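Local atomic coordinates of mandelate racemase/muconate lactonizing enzyme (Roseovarius nubinhibens ISM, PDB entry 3FVD), a protein that probably acts as a magnesium-dependent enzyme of the mandelate racemase/muconate lactonizing family, though its own substrate and reaction have not been assigned. Residues R216-Q221 with P239-E244. Residues are numbered along the deposited sequence; the frame is centred on the assembly and turned at random.
Sequences RDWIEQ and PIMLDE. With MG (magnesium ion), chain C.
The indole of W218 is gripped from both faces, which marks the tightly packed end of this contact. P239 CB lies 3.9 Å from the centroid of the W218 six-membered ring; over the opposite face M241 CE lies 3.8 Å from the same centroid, 6° off the ring normal. With M241 CG anti to the backbone N (chi1 174°) and the chain bent twice beyond it, the methyl makes a CH-pi contact and SD stands farther above the face, a Met-aromatic contact. Alongside, the backbones pair in parallel: I219 N donates to P239 O, M241 N to I219 O, Q221 N to M241 O. Q221 OE1 accepts from D243 N at 3.0 Å, while its NE2 bonds C223 O. The other end is polar and less closely packed. E220 OE2 binds magnesium at 2.4 Å, D243 OD2 at a longer 2.7 Å, E244 by both carboxylate oxygens; two waters and D196 complete the set. E220 OE2 and D243 OD2 approach to 3.2 Å, probably tolerable through the shared metal and salt bridges from K265 to E220 OE1, K267 to D243 OD2 and R270 to D243 OD1. Y59 OH bonds E244 OE2. Carboxylates at the C-terminal ends of neighbouring parallel strands, joined here through helix 226-235, characterise the enolase-superfamily barrel's metal site.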
# COMPACT_ATOMS: atom_id res chain seq x y z
N ARG A 216 22.48 13.95 14.62
CA ARG A 216 21.93 13.43 13.37
C ARG A 216 22.97 12.72 12.57
O ARG A 216 22.91 12.71 11.35
CB ARG A 216 21.30 14.56 12.52
CG ARG A 216 20.20 15.26 13.24
CD ARG A 216 19.04 14.34 13.51
NE ARG A 216 17.99 15.05 14.24
CZ ARG A 216 17.58 14.71 15.45
NH1 ARG A 216 16.64 15.41 16.01
NH2 ARG A 216 18.12 13.69 16.12
N ASP A 217 23.95 12.15 13.24
CA ASP A 217 24.92 11.35 12.54
C ASP A 217 24.33 10.00 12.08
O ASP A 217 23.29 9.54 12.59
CB ASP A 217 26.14 11.13 13.45
CG ASP A 217 26.56 12.40 14.10
OD1 ASP A 217 26.01 12.77 15.15
OD2 ASP A 217 27.40 13.10 13.52
N TRP A 218 25.03 9.36 11.16
CA TRP A 218 24.65 8.01 10.77
C TRP A 218 24.55 7.06 11.94
O TRP A 218 25.43 7.08 12.84
CB TRP A 218 25.71 7.40 9.88
CG TRP A 218 25.83 7.88 8.51
CD1 TRP A 218 26.79 8.71 8.02
CD2 TRP A 218 25.06 7.44 7.38
NE1 TRP A 218 26.65 8.85 6.66
CE2 TRP A 218 25.60 8.08 6.24
CE3 TRP A 218 23.96 6.57 7.23
CZ2 TRP A 218 25.08 7.88 4.95
CZ3 TRP A 218 23.41 6.39 5.94
CH2 TRP A 218 24.00 6.99 4.82
N ILE A 219 23.48 6.24 11.91
CA ILE A 219 23.34 5.07 12.77
C ILE A 219 23.46 3.82 11.91
O ILE A 219 22.72 3.64 10.91
CB ILE A 219 21.99 5.04 13.44
CG1 ILE A 219 21.65 6.42 14.05
CG2 ILE A 219 21.91 3.90 14.52
CD1 ILE A 219 22.71 6.95 15.08
N GLU A 220 24.37 2.93 12.27
CA GLU A 220 24.59 1.75 11.42
C GLU A 220 23.93 0.51 12.01
O GLU A 220 24.16 0.16 13.17
CB GLU A 220 26.09 1.54 11.19
CG GLU A 220 26.49 0.39 10.37
CD GLU A 220 28.01 0.21 10.37
OE1 GLU A 220 28.75 1.17 10.77
OE2 GLU A 220 28.47 -0.92 10.00
N GLN A 221 23.09 -0.14 11.22
CA GLN A 221 22.43 -1.40 11.63
C GLN A 221 21.96 -1.40 13.12
O GLN A 221 22.53 -2.09 13.93
CB GLN A 221 23.37 -2.57 11.31
CG GLN A 221 22.76 -3.98 11.31
CD GLN A 221 21.85 -4.24 10.15
OE1 GLN A 221 22.25 -4.21 8.98
NE2 GLN A 221 20.61 -4.52 10.47
N PRO A 239 19.98 9.41 9.50
CA PRO A 239 20.36 8.62 8.34
C PRO A 239 20.72 7.20 8.85
O PRO A 239 21.44 7.06 9.86
CB PRO A 239 21.66 9.29 7.85
CG PRO A 239 21.63 10.71 8.43
CD PRO A 239 20.89 10.55 9.76
N ILE A 240 20.21 6.16 8.16
CA ILE A 240 20.38 4.75 8.61
C ILE A 240 21.26 4.11 7.56
O ILE A 240 21.04 4.30 6.38
CB ILE A 240 19.02 3.96 8.67
CG1 ILE A 240 18.26 4.22 9.96
CG2 ILE A 240 19.30 2.44 8.68
CD1 ILE A 240 18.25 5.61 10.42
N MET A 241 22.26 3.35 8.01
CA MET A 241 23.28 2.64 7.22
C MET A 241 22.96 1.16 7.51
O MET A 241 22.84 0.77 8.68
CB MET A 241 24.70 3.02 7.75
CG MET A 241 26.12 2.35 7.25
SD MET A 241 26.37 2.42 5.51
CE MET A 241 26.64 4.23 5.29
N LEU A 242 22.76 0.34 6.47
CA LEU A 242 22.61 -1.10 6.67
C LEU A 242 23.88 -1.81 6.34
O LEU A 242 24.66 -1.32 5.56
CB LEU A 242 21.46 -1.71 5.85
CG LEU A 242 20.07 -1.17 6.28
CD1 LEU A 242 19.08 -1.83 5.48
CD2 LEU A 242 19.77 -1.47 7.73
N ASP A 243 24.07 -2.98 6.94
CA ASP A 243 25.28 -3.72 6.81
C ASP A 243 25.02 -5.26 6.93
O ASP A 243 24.86 -5.94 5.95
CB ASP A 243 26.31 -3.21 7.85
CG ASP A 243 27.66 -3.99 7.81
OD1 ASP A 243 27.87 -4.76 6.87
OD2 ASP A 243 28.53 -3.83 8.74
N GLU A 244 25.01 -5.79 8.14
CA GLU A 244 25.00 -7.20 8.36
C GLU A 244 23.76 -7.94 7.85
O GLU A 244 23.87 -9.12 7.54
CB GLU A 244 25.15 -7.51 9.87
CG GLU A 244 26.52 -7.20 10.44
CD GLU A 244 26.74 -5.72 10.85
OE1 GLU A 244 25.81 -4.87 10.73
OE2 GLU A 244 27.90 -5.40 11.22
MG MG C . 27.71 -2.92 11.10
O HOH W 1 26.12 -2.83 12.80
O HOH W 2 29.79 -3.58 12.39